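Local coordinates for protein endo-beta-1,4-glucanase (Bacillus licheniformis, PDB 2JEN) that hydrolyses beta-1,4-linked glucans of the plant cell wall, acting as a family 12 endoglucanase and xyloglucanase, at residues G95-E100 with D137-N142; D56-W61 with W77-N82; Q115-T120 with N214-T219. The protein carries 1 engineered substitution. All coordinates share one frame; numbering follows the deposited sequence. Where two conformers were deposited one is given.

Interaction 1: residues G95-E100 with D137-N142; sequences GWHWTE and DIWLHN. With GLC (alpha-D-glucopyranose), chain B; GLC (alpha-D-glucopyranose), chain C; BGC (beta-D-glucopyranose), chain D; BGC (beta-D-glucopyranose), chain E.
Trp139 meets three side chains of the 95-100 loop, Trp96, His97 and Trp98, and it can be followed outward from the strand. Its CB lies near the end of the Trp96 ring. Trp139 CG lies anti to its carbonyl carbon (chi1 -68°), and the indole leaves strand 131-141 towards the glycan. CG is 4.0 Å from Trp96 CZ3, and CD1 faces the same atom. There the edge of Trp96 points at the Trp139 face in a T-shaped pair. NE1 is next to His97, 4.0 Å from ND1. CE2 faces Trp98 CZ3. CZ2 has Trp98 CH2 over its face at 3.7 Å and O4 of the chain B glucose beside it. The Trp98 ring makes a second T-shaped pair with the same Trp139 face, with planes at 85°. At the far end CH2 reaches the glycan, 3.3 Å from O3 of the chain B glucose.

This is the substrate cleft of the family 12 beta-jelly roll, a fold of the concanavalin clan. His97, Trp98, Asp137 and Trp139 all line the glycan pocket. Trp98 lays one face against the beta-glucose of chain D, and Trp96 CH2 supports the opposite face from within the loop. The backbone O of Trp98 accepts from O2 of the chain E sugar at 2.9 Å. His97 donates from NE2 to O3 of the chain C glucose at 2.8 Å. Glu239, hydrogen-bonded to ND1, probably sets the turn of the imidazole that lets NE2 point at O3.

Behind the sugars, His141 turns its edge to one face of Trp96, at 84° to it, with CE1 3.5 Å from Trp96 CZ3. Both nitrogens of His141 are bonded outside the contact, ND1 to Ser236 and NE2 to the backbone O of Ser150. Trp96 NE1 bonds the backbone O of Ser147.

Interaction 2: residues D56-W61 with W77-N82; sequences DQVSGW and WNWPSN. With SO4 (sulfate ion), chain G.
An offset stack of Trp61 on Trp79 joins the loop before strand 62-67 to the end of strand 72-79, at a subunit interface. The five-membered ring of Trp61 lies over the six-membered ring of Trp79, with centroids 4.2 Å apart and planes at 18°. Packing is tight: Trp61 CD2 is 3.2 Å from Trp79 CH2. Trp61 CG stands between its backbone N and carbonyl carbon (chi1 61°). This lays the indole alongside Trp79, pointing the same way, and leaves CB over the six-membered ring as a CH-pi contact. Val58 crosses Trp79 at about a right angle. Its CG2 is at the ring edge near the plane, 4.0 Å from Trp79 CZ3.

The polar link is made through water. One water donates to Ser59 O at 2.8 Å and to Pro80 O at 3.0 Å. A second donates to Gly60 O at 2.7 Å and accepts a weak bond from Asn78 ND2.

Other subunits close over the loop. Ser59 OG hydrogen-bonds to Ser31 of the second subunit, and Gly60 N to Asn34 of the third. Gln57 NE2 and Lys38 of the third subunit share a sulfate ion, probably from the crystallisation liquor.

No direct hydrogen bond joins the two segments. The carbonyls of Ser59 and Pro80 are both acceptors, and the water between them supplies the protons they need.

Interaction 3: residues Q115-T120 with N214-T219; sequences QKNINT and NIRDFT
Gln115 gives its backbone O to Arg216 NH1, at 2.9 Å and in the plane of the guanidinium. The Arg216 chain bends at chi3 (76°), and the guanidinium lies with its edge to Gln115 O and a face to Asn117 OD1. The arginine chain passes Lys116 on the way, with CD 3.4 Å from the backbone O of Lys116.

Asn117 places OD1 over the centre of that face, 3.1 Å from Arg216 CZ. The two flat groups are turned 55° apart, and no hydrogen bond forms between them. The same OD1 accepts from Asn214 ND2 at 2.9 Å.

Ile118 N donates to Asn214 OD1 at 3.0 Å. Asn214 is the N-cap of helix 215-225, the only helix of this beta-jelly roll. With CG anti to the backbone N (chi1 -175°), the Asn214 amide reaches OD1 to both Ile118 N and Arg216 N. The two donors come from opposite faces of the amide plane. Ile118 O accepts from Ile215 N at 2.9 Å. The side chains of Ile118 and Ile215 pack together, CB to CB 3.9 Å, and both run into the interior, where Ile215 touches Ile158 and Ile118 touches Val238.

Asn119 forms a non-hydrogen-bonded antiparallel pair with Asn214. Its ND2 lies 3.7 Å from Asn214 CG. Thr120 continues the sheet by backbone bonding to Leu213, in edge strand 210-214.

Interaction 2 closes before interaction 1 opens. Their centres are 26 Å apart and their nearest atoms about 13 Å. Interactions 1 and 3 alternate along the chain, so segment 115-120 falls between the two halves of interaction 1. Their centres are 16 Å apart, and they touch where Ile138 CD1 packs on Ile215 CD1 at 3.9 Å. Strands 118-128 and 131-141 follow each other and belong to different sheets of the jelly roll. Interactions 2 and 3 reach the same six-stranded sheet, with centres 35 Å apart on opposite sides of the chain centre. The cleft contact thus lies in one sheet, while the intersubunit loop and the helix cap both reach the other.

Interaction 1: residues G95-E100 with D137-N142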
loop_
_atom_site.group_PDB
_atom_site.type_symbol
_atom_site.label_atom_id
_atom_site.label_comp_id
_atom_site.label_asym_id
_atom_site.label_seq_id
_atom_site.Cartn_x
_atom_site.Cartn_y
_atom_site.Cartn_z
ATOM N N GLY A 95 -26.405 -17.005 7.606
ATOM C CA GLY A 95 -27.636 -16.439 8.097
ATOM C C GLY A 95 -27.664 -14.952 8.026
ATOM O O GLY A 95 -27.325 -14.350 6.999
ATOM N N TRP A 96 -28.111 -14.349 9.118
ATOM C CA TRP A 96 -28.323 -12.914 9.218
ATOM C C TRP A 96 -27.104 -12.187 9.827
ATOM O O TRP A 96 -26.413 -12.723 10.681
ATOM C CB TRP A 96 -29.583 -12.671 10.079
ATOM C CG TRP A 96 -29.854 -11.283 10.535
ATOM C CD1 TRP A 96 -30.689 -10.389 9.964
ATOM C CD2 TRP A 96 -29.356 -10.661 11.734
ATOM N NE1 TRP A 96 -30.717 -9.231 10.681
ATOM C CE2 TRP A 96 -29.902 -9.362 11.779
ATOM C CE3 TRP A 96 -28.464 -11.054 12.736
ATOM C CZ2 TRP A 96 -29.638 -8.478 12.821
ATOM C CZ3 TRP A 96 -28.153 -10.173 13.739
ATOM C CH2 TRP A 96 -28.739 -8.899 13.783
ATOM N N HIS A 97 -26.858 -10.935 9.435
ATOM C CA HIS A 97 -25.941 -10.084 10.195
ATOM C C HIS A 97 -26.262 -8.618 9.928
ATOM O O HIS A 97 -25.670 -7.977 9.068
ATOM C CB HIS A 97 -24.471 -10.356 9.885
ATOM C CG HIS A 97 -23.561 -9.639 10.829
ATOM N ND1 HIS A 97 -23.082 -10.238 11.974
ATOM C CD2 HIS A 97 -23.149 -8.350 10.863
ATOM C CE1 HIS A 97 -22.388 -9.340 12.656
ATOM N NE2 HIS A 97 -22.414 -8.184 12.006
ATOM N N TRP A 98 -27.260 -8.096 10.633
ATOM C CA TRP A 98 -27.781 -6.752 10.381
ATOM C C TRP A 98 -27.989 -6.554 8.878
ATOM O O TRP A 98 -27.600 -5.549 8.291
ATOM C CB TRP A 98 -26.870 -5.698 11.003
ATOM C CG TRP A 98 -27.069 -5.577 12.501
ATOM C CD1 TRP A 98 -27.920 -4.712 13.127
ATOM C CD2 TRP A 98 -26.434 -6.327 13.538
ATOM N NE1 TRP A 98 -27.835 -4.868 14.480
ATOM C CE2 TRP A 98 -26.944 -5.860 14.765
ATOM C CE3 TRP A 98 -25.505 -7.356 13.555
ATOM C CZ2 TRP A 98 -26.537 -6.377 15.979
ATOM C CZ3 TRP A 98 -25.125 -7.878 14.761
ATOM C CH2 TRP A 98 -25.647 -7.387 15.956
ATOM N N THR A 99 -28.636 -7.538 8.285
ATOM C CA THR A 99 -28.975 -7.567 6.884
ATOM C C THR A 99 -30.487 -7.683 6.743
ATOM O O THR A 99 -31.190 -8.047 7.662
ATOM C CB THR A 99 -28.303 -8.774 6.172
ATOM O OG1 THR A 99 -28.475 -9.976 6.928
ATOM C CG2 THR A 99 -26.821 -8.523 5.939
ATOM N N GLU A 100 -30.988 -7.372 5.549
ATOM C CA GLU A 100 -32.399 -7.649 5.265
ATOM C C GLU A 100 -32.513 -9.116 4.921
ATOM O O GLU A 100 -32.483 -9.534 3.760
ATOM C CB GLU A 100 -32.977 -6.759 4.163
ATOM C CG GLU A 100 -34.465 -7.052 3.783
ATOM C CD GLU A 100 -35.422 -7.356 4.963
ATOM O OE1 GLU A 100 -35.586 -6.503 5.854
ATOM O OE2 GLU A 100 -36.049 -8.448 4.981
ATOM N N ASP A 137 -20.028 -17.044 16.957
ATOM C CA ASP A 137 -20.998 -16.043 17.440
ATOM C C ASP A 137 -22.334 -16.394 16.840
ATOM O O ASP A 137 -22.481 -16.447 15.604
ATOM C CB ASP A 137 -20.574 -14.627 17.038
ATOM C CG ASP A 137 -21.131 -13.530 17.911
ATOM O OD1 ASP A 137 -21.436 -13.732 19.102
ATOM O OD2 ASP A 137 -21.202 -12.402 17.442
ATOM N N ILE A 138 -23.281 -16.769 17.703
ATOM C CA ILE A 138 -24.593 -17.224 17.296
ATOM C C ILE A 138 -25.610 -16.200 17.770
ATOM O O ILE A 138 -25.646 -15.857 18.950
ATOM C CB ILE A 138 -24.885 -18.604 17.912
ATOM C CG1 ILE A 138 -23.849 -19.656 17.487
ATOM C CG2 ILE A 138 -26.311 -19.072 17.592
ATOM C CD1 ILE A 138 -23.046 -20.256 18.576
ATOM N N TRP A 139 -26.406 -15.659 16.847
ATOM C CA TRP A 139 -27.364 -14.616 17.140
ATOM C C TRP A 139 -28.766 -15.180 17.172
ATOM O O TRP A 139 -29.123 -15.999 16.319
ATOM C CB TRP A 139 -27.311 -13.518 16.096
ATOM C CG TRP A 139 -26.075 -12.721 16.102
ATOM C CD1 TRP A 139 -25.095 -12.684 15.132
ATOM C CD2 TRP A 139 -25.686 -11.784 17.112
ATOM N NE1 TRP A 139 -24.122 -11.788 15.505
ATOM C CE2 TRP A 139 -24.472 -11.217 16.715
ATOM C CE3 TRP A 139 -26.255 -11.365 18.314
ATOM C CZ2 TRP A 139 -23.836 -10.265 17.463
ATOM C CZ3 TRP A 139 -25.621 -10.409 19.043
ATOM C CH2 TRP A 139 -24.429 -9.856 18.629
ATOM N N LEU A 140 -29.552 -14.721 18.153
ATOM C CA LEU A 140 -30.953 -15.103 18.270
ATOM C C LEU A 140 -31.830 -13.865 18.352
ATOM O O LEU A 140 -31.416 -12.809 18.825
ATOM C CB LEU A 140 -31.175 -15.999 19.502
ATOM C CG LEU A 140 -30.370 -17.293 19.540
ATOM C CD1 LEU A 140 -29.047 -17.184 20.266
ATOM C CD2 LEU A 140 -31.241 -18.434 20.118
ATOM N N HIS A 141 -33.057 -14.031 17.854
ATOM C CA HIS A 141 -34.092 -13.002 17.867
ATOM C C HIS A 141 -35.411 -13.621 18.296
ATOM O O HIS A 141 -35.591 -14.832 18.228
ATOM C CB HIS A 141 -34.303 -12.417 16.471
ATOM C CG HIS A 141 -33.183 -11.557 15.956
ATOM N ND1 HIS A 141 -32.076 -12.071 15.292
ATOM C CD2 HIS A 141 -33.069 -10.212 15.912
ATOM C CE1 HIS A 141 -31.309 -11.048 14.918
ATOM N NE2 HIS A 141 -31.897 -9.915 15.272
ATOM N N ASN A 142 -36.364 -12.764 18.655
ATOM C CA ASN A 142 -37.753 -13.225 18.769
ATOM C C ASN A 142 -38.432 -13.395 17.403
ATOM O O ASN A 142 -39.346 -14.263 17.206
ATOM C CB ASN A 142 -38.588 -12.250 19.591
ATOM C CG ASN A 142 -38.291 -12.288 20.969
ATOM O OD1 ASN A 142 -38.164 -13.354 21.555
ATOM N ND2 ASN A 142 -38.275 -11.108 21.588
HETATM C C1 GLC B . -20.100 -10.581 21.235
HETATM C C2 GLC B . -20.867 -9.262 21.285
HETATM C C3 GLC B . -21.417 -8.975 19.913
HETATM C C4 GLC B . -20.249 -8.833 18.943
HETATM C C5 GLC B . -19.511 -10.178 18.993
HETATM C C6 GLC B . -18.394 -10.327 17.952
HETATM O O1 GLC B . -19.601 -10.972 22.483
HETATM O O2 GLC B . -21.988 -9.239 22.140
HETATM O O3 GLC B . -22.264 -7.838 20.082
HETATM O O4 GLC B . -20.716 -8.634 17.627
HETATM O O5 GLC B . -19.031 -10.387 20.313
HETATM O O6 GLC B . -17.456 -9.277 18.034
HETATM C C1 GLC C . -20.821 -7.268 17.175
HETATM C C2 GLC C . -21.108 -7.367 15.690
HETATM C C3 GLC C . -21.224 -5.994 15.076
HETATM C C4 GLC C . -22.288 -5.221 15.852
HETATM C C5 GLC C . -21.903 -5.170 17.340
HETATM C C6 GLC C . -23.044 -4.510 18.129
HETATM O O2 GLC C . -20.146 -8.152 14.986
HETATM O O3 GLC C . -21.472 -6.132 13.666
HETATM O O4 GLC C . -22.407 -3.902 15.404
HETATM O O5 GLC C . -21.832 -6.496 17.827
HETATM O O6 GLC C . -22.662 -3.237 18.597
HETATM C C2 BGC D . -24.176 -2.386 14.658
HETATM C C3 BGC D . -25.164 -2.222 13.499
HETATM C C4 BGC D . -24.490 -2.415 12.154
HETATM C C5 BGC D . -23.693 -3.706 12.110
HETATM C C6 BGC D . -22.794 -3.875 10.864
HETATM C C1 BGC D . -23.479 -3.706 14.482
HETATM O O2 BGC D . -24.819 -2.404 15.932
HETATM O O3 BGC D . -25.748 -0.923 13.522
HETATM O O4 BGC D . -25.516 -2.550 11.184
HETATM O O5 BGC D . -22.860 -3.747 13.240
HETATM O O6 BGC D . -21.971 -2.713 10.616
HETATM C C2 BGC E . -26.386 -2.149 9.003
HETATM C C3 BGC E . -26.614 -1.097 7.922
HETATM C C4 BGC E . -27.136 0.204 8.517
HETATM C C5 BGC E . -26.219 0.660 9.641
HETATM C C6 BGC E . -26.678 1.986 10.258
HETATM C C1 BGC E . -25.567 -1.557 10.151
HETATM O O2 BGC E . -25.748 -3.305 8.455
HETATM O O3 BGC E . -27.548 -1.565 6.971
HETATM O O4 BGC E . -27.228 1.182 7.490
HETATM O O5 BGC E . -26.158 -0.358 10.626
HETATM O O6 BGC E . -27.668 1.757 11.240
#

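Interaction 2: residues D56-W61 with W77-N82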
loop_
_atom_site.group_PDB
_atom_site.type_symbol
_atom_site.label_atom_id
_atom_site.label_comp_id
_atom_site.label_asym_id
_atom_site.label_seq_id
_atom_site.Cartn_x
_atom_site.Cartn_y
_atom_site.Cartn_z
ATOM N N ASP A 56 -13.604 2.550 15.208
ATOM C CA ASP A 56 -13.787 4.001 14.983
ATOM C C ASP A 56 -12.737 4.882 15.662
ATOM O O ASP A 56 -12.391 5.951 15.130
ATOM C CB ASP A 56 -15.188 4.494 15.445
ATOM C CG ASP A 56 -16.340 3.974 14.612
ATOM O OD1 ASP A 56 -16.146 3.463 13.488
ATOM O OD2 ASP A 56 -17.460 4.085 15.156
ATOM N N GLN A 57 -12.270 4.488 16.844
ATOM C CA GLN A 57 -11.409 5.339 17.637
ATOM C C GLN A 57 -9.944 4.930 17.649
ATOM O O GLN A 57 -9.166 5.409 18.482
ATOM C CB GLN A 57 -11.939 5.434 19.079
ATOM C CG GLN A 57 -13.354 5.992 19.180
ATOM C CD GLN A 57 -13.777 6.154 20.599
ATOM O OE1 GLN A 57 -14.320 5.239 21.194
ATOM N NE2 GLN A 57 -13.512 7.319 21.160
ATOM N N VAL A 58 -9.563 4.081 16.701
ATOM C CA VAL A 58 -8.168 3.651 16.551
ATOM C C VAL A 58 -7.668 3.864 15.134
ATOM O O VAL A 58 -8.466 4.018 14.205
ATOM C CB VAL A 58 -7.927 2.209 17.043
ATOM C CG1 VAL A 58 -8.276 2.076 18.564
ATOM C CG2 VAL A 58 -8.721 1.194 16.233
ATOM N N SER A 59 -6.360 3.822 14.970
ATOM C CA SER A 59 -5.740 4.080 13.684
ATOM C C SER A 59 -4.521 3.173 13.516
ATOM O O SER A 59 -4.145 2.456 14.433
ATOM C CB SER A 59 -5.363 5.561 13.550
ATOM O OG SER A 59 -4.915 5.887 12.242
ATOM N N GLY A 60 -3.928 3.198 12.348
ATOM C CA GLY A 60 -2.769 2.394 12.078
ATOM C C GLY A 60 -3.030 0.976 11.649
ATOM O O GLY A 60 -2.107 0.165 11.622
ATOM N N TRP A 61 -4.285 0.658 11.384
ATOM C CA TRP A 61 -4.710 -0.711 11.211
ATOM C C TRP A 61 -4.995 -1.081 9.773
ATOM O O TRP A 61 -5.199 -0.223 8.905
ATOM C CB TRP A 61 -5.970 -0.960 12.054
ATOM C CG TRP A 61 -7.155 -0.141 11.709
ATOM C CD1 TRP A 61 -7.590 1.018 12.329
ATOM C CD2 TRP A 61 -8.164 -0.474 10.739
ATOM N NE1 TRP A 61 -8.788 1.415 11.783
ATOM C CE2 TRP A 61 -9.163 0.524 10.809
ATOM C CE3 TRP A 61 -8.347 -1.547 9.877
ATOM C CZ2 TRP A 61 -10.312 0.446 10.037
ATOM C CZ3 TRP A 61 -9.490 -1.604 9.120
ATOM C CH2 TRP A 61 -10.454 -0.604 9.217
ATOM N N TRP A 77 -4.515 -9.434 9.601
ATOM C CA TRP A 77 -4.843 -8.208 10.309
ATOM C C TRP A 77 -3.649 -7.564 11.001
ATOM O O TRP A 77 -2.625 -8.216 11.296
ATOM C CB TRP A 77 -5.908 -8.474 11.390
ATOM C CG TRP A 77 -5.490 -9.340 12.559
ATOM C CD1 TRP A 77 -4.861 -8.943 13.692
ATOM C CD2 TRP A 77 -5.701 -10.755 12.708
ATOM N NE1 TRP A 77 -4.667 -10.022 14.536
ATOM C CE2 TRP A 77 -5.186 -11.139 13.957
ATOM C CE3 TRP A 77 -6.282 -11.733 11.906
ATOM C CZ2 TRP A 77 -5.276 -12.445 14.432
ATOM C CZ3 TRP A 77 -6.345 -13.048 12.378
ATOM C CH2 TRP A 77 -5.867 -13.365 13.638
ATOM N N ASN A 78 -3.825 -6.284 11.278
ATOM C CA ASN A 78 -2.942 -5.523 12.120
ATOM C C ASN A 78 -3.722 -4.465 12.866
ATOM O O ASN A 78 -4.301 -3.579 12.239
ATOM C CB ASN A 78 -1.891 -4.813 11.255
ATOM C CG ASN A 78 -0.990 -3.922 12.033
ATOM O OD1 ASN A 78 -0.533 -4.272 13.105
ATOM N ND2 ASN A 78 -0.756 -2.733 11.521
ATOM N N TRP A 79 -3.804 -4.617 14.199
ATOM C CA TRP A 79 -4.662 -3.818 15.088
ATOM C C TRP A 79 -3.749 -3.275 16.223
ATOM O O TRP A 79 -3.715 -3.816 17.331
ATOM C CB TRP A 79 -5.831 -4.617 15.653
ATOM C CG TRP A 79 -6.855 -4.840 14.613
ATOM C CD1 TRP A 79 -7.082 -5.975 13.920
ATOM C CD2 TRP A 79 -7.764 -3.867 14.096
ATOM N NE1 TRP A 79 -8.094 -5.787 12.994
ATOM C CE2 TRP A 79 -8.497 -4.480 13.070
ATOM C CE3 TRP A 79 -8.019 -2.538 14.392
ATOM C CZ2 TRP A 79 -9.484 -3.809 12.376
ATOM C CZ3 TRP A 79 -9.012 -1.876 13.713
ATOM C CH2 TRP A 79 -9.720 -2.512 12.697
ATOM N N PRO A 80 -2.951 -2.228 15.952
ATOM C CA PRO A 80 -2.055 -1.765 17.012
ATOM C C PRO A 80 -2.758 -1.016 18.143
ATOM O O PRO A 80 -3.047 0.169 18.043
ATOM C CB PRO A 80 -1.040 -0.878 16.273
ATOM C CG PRO A 80 -1.227 -1.161 14.840
ATOM C CD PRO A 80 -2.673 -1.522 14.697
ATOM N N SER A 81 -3.018 -1.720 19.236
ATOM C CA SER A 81 -3.706 -1.160 20.397
ATOM C C SER A 81 -3.536 -2.091 21.605
ATOM O O SER A 81 -3.519 -3.312 21.449
ATOM C CB SER A 81 -5.205 -1.069 20.113
ATOM O OG SER A 81 -5.923 -0.527 21.257
ATOM N N ASN A 82 -3.469 -1.491 22.783
ATOM C CA ASN A 82 -3.390 -2.227 24.039
ATOM C C ASN A 82 -4.719 -2.369 24.766
ATOM O O ASN A 82 -4.761 -3.008 25.829
ATOM C CB ASN A 82 -2.355 -1.610 24.977
ATOM C CG ASN A 82 -2.714 -0.207 25.412
ATOM O OD1 ASN A 82 -3.884 0.067 25.749
ATOM N ND2 ASN A 82 -1.734 0.700 25.437
HETATM S S SO4 G . -12.269 9.772 18.512
HETATM O O1 SO4 G . -11.772 8.886 17.480
HETATM O O2 SO4 G . -13.627 9.474 18.963
HETATM O O3 SO4 G . -11.384 9.301 19.600
HETATM O O4 SO4 G . -11.960 11.196 18.447
HETATM O O HOH W 1 -5.285 0.400 16.004
HETATM O O HOH W 2 0.582 -0.013 11.437
#

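Interaction 3: residues Q115-T120 with N214-T219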
loop_
_atom_site.group_PDB
_atom_site.type_symbol
_atom_site.label_atom_id
_atom_site.label_comp_id
_atom_site.label_asym_id
_atom_site.label_seq_id
_atom_site.Cartn_x
_atom_site.Cartn_y
_atom_site.Cartn_z
ATOM N N GLN A 115 -36.250 -27.848 17.312
ATOM C CA GLN A 115 -35.228 -28.800 17.757
ATOM C C GLN A 115 -34.379 -29.325 16.614
ATOM O O GLN A 115 -33.943 -30.464 16.634
ATOM C CB GLN A 115 -35.824 -29.974 18.583
ATOM C CG GLN A 115 -36.225 -29.600 20.015
ATOM C CD GLN A 115 -35.044 -29.304 20.931
ATOM O OE1 GLN A 115 -34.138 -30.126 21.113
ATOM N NE2 GLN A 115 -35.065 -28.135 21.535
ATOM N N LYS A 116 -34.042 -28.462 15.644
ATOM C CA LYS A 116 -33.113 -28.890 14.590
ATOM C C LYS A 116 -31.690 -28.989 15.097
ATOM O O LYS A 116 -31.261 -28.234 15.988
ATOM C CB LYS A 116 -33.179 -27.956 13.389
ATOM C CG LYS A 116 -34.574 -27.845 12.851
ATOM C CD LYS A 116 -34.646 -27.678 11.350
ATOM C CE LYS A 116 -35.962 -28.235 10.846
ATOM N NZ LYS A 116 -37.070 -27.989 11.836
ATOM N N ASN A 117 -30.948 -29.936 14.541
ATOM C CA ASN A 117 -29.527 -30.009 14.763
ATOM C C ASN A 117 -28.922 -28.857 13.969
ATOM O O ASN A 117 -29.353 -28.584 12.865
ATOM C CB ASN A 117 -28.993 -31.351 14.311
ATOM C CG ASN A 117 -29.556 -32.454 15.139
ATOM O OD1 ASN A 117 -29.425 -32.412 16.348
ATOM N ND2 ASN A 117 -30.279 -33.400 14.506
ATOM N N ILE A 118 -27.948 -28.189 14.549
ATOM C CA ILE A 118 -27.207 -27.126 13.850
ATOM C C ILE A 118 -25.736 -27.550 13.938
ATOM O O ILE A 118 -25.036 -27.283 14.911
ATOM C CB ILE A 118 -27.440 -25.761 14.460
ATOM C CG1 ILE A 118 -28.926 -25.419 14.502
ATOM C CG2 ILE A 118 -26.636 -24.714 13.673
ATOM C CD1 ILE A 118 -29.237 -24.136 15.208
ATOM N N ASN A 119 -25.314 -28.344 12.949
ATOM C CA ASN A 119 -24.040 -28.982 12.962
ATOM C C ASN A 119 -22.986 -28.100 12.347
ATOM O O ASN A 119 -23.159 -27.629 11.235
ATOM C CB ASN A 119 -24.119 -30.301 12.222
ATOM C CG ASN A 119 -25.060 -31.294 12.907
ATOM O OD1 ASN A 119 -25.920 -31.879 12.281
ATOM N ND2 ASN A 119 -24.845 -31.491 14.159
ATOM N N THR A 120 -21.926 -27.842 13.092
ATOM C CA THR A 120 -20.827 -27.042 12.574
ATOM C C THR A 120 -19.502 -27.784 12.647
ATOM O O THR A 120 -19.236 -28.510 13.580
ATOM C CB THR A 120 -20.741 -25.741 13.350
ATOM O OG1 THR A 120 -20.333 -26.014 14.711
ATOM C CG2 THR A 120 -22.069 -24.962 13.262
ATOM N N ASN A 214 -22.594 -29.352 17.762
ATOM C CA ASN A 214 -23.998 -29.167 17.469
ATOM C C ASN A 214 -24.491 -28.032 18.348
ATOM O O ASN A 214 -24.484 -28.135 19.585
ATOM C CB ASN A 214 -24.786 -30.437 17.788
ATOM C CG ASN A 214 -26.226 -30.352 17.399
ATOM O OD1 ASN A 214 -26.766 -29.310 17.045
ATOM N ND2 ASN A 214 -26.923 -31.499 17.520
ATOM N N ILE A 215 -24.836 -26.906 17.732
ATOM C CA ILE A 215 -25.264 -25.726 18.510
ATOM C C ILE A 215 -26.454 -26.063 19.418
ATOM O O ILE A 215 -26.609 -25.488 20.502
ATOM C CB ILE A 215 -25.552 -24.521 17.597
ATOM C CG1 ILE A 215 -24.332 -24.136 16.764
ATOM C CG2 ILE A 215 -26.036 -23.318 18.394
ATOM C CD1 ILE A 215 -23.074 -24.059 17.522
ATOM N N ARG A 216 -27.265 -27.027 18.996
ATOM C CA ARG A 216 -28.408 -27.432 19.812
ATOM C C ARG A 216 -27.988 -27.948 21.176
ATOM O O ARG A 216 -28.750 -27.828 22.152
ATOM C CB ARG A 216 -29.215 -28.483 19.060
ATOM C CG ARG A 216 -30.581 -28.781 19.711
ATOM C CD ARG A 216 -31.338 -29.855 18.971
ATOM N NE ARG A 216 -30.752 -31.126 19.294
ATOM C CZ ARG A 216 -31.194 -32.303 18.850
ATOM N NH1 ARG A 216 -32.193 -32.370 17.996
ATOM N NH2 ARG A 216 -30.576 -33.402 19.223
ATOM N N ASP A 217 -26.814 -28.549 21.289
ATOM C CA ASP A 217 -26.347 -28.986 22.608
ATOM C C ASP A 217 -26.184 -27.784 23.547
ATOM O O ASP A 217 -26.409 -27.889 24.764
ATOM C CB ASP A 217 -24.998 -29.689 22.501
ATOM C CG ASP A 217 -25.021 -30.994 21.710
ATOM O OD1 ASP A 217 -26.114 -31.547 21.490
ATOM O OD2 ASP A 217 -23.903 -31.497 21.421
ATOM N N PHE A 218 -25.715 -26.662 23.009
ATOM C CA PHE A 218 -25.472 -25.458 23.797
ATOM C C PHE A 218 -26.780 -24.732 24.110
ATOM O O PHE A 218 -27.004 -24.295 25.262
ATOM C CB PHE A 218 -24.475 -24.551 23.051
ATOM C CG PHE A 218 -23.130 -25.168 22.926
ATOM C CD1 PHE A 218 -22.873 -26.096 21.928
ATOM C CD2 PHE A 218 -22.109 -24.877 23.844
ATOM C CE1 PHE A 218 -21.631 -26.733 21.851
ATOM C CE2 PHE A 218 -20.903 -25.481 23.762
ATOM C CZ PHE A 218 -20.647 -26.422 22.736
ATOM N N THR A 219 -27.678 -24.602 23.143
ATOM C CA THR A 219 -28.960 -23.954 23.417
ATOM C C THR A 219 -29.813 -24.818 24.371
ATOM O O THR A 219 -30.520 -24.265 25.197
ATOM C CB THR A 219 -29.717 -23.613 22.122
ATOM O OG1 THR A 219 -29.943 -24.796 21.323
ATOM C CG2 THR A 219 -28.932 -22.581 21.303
#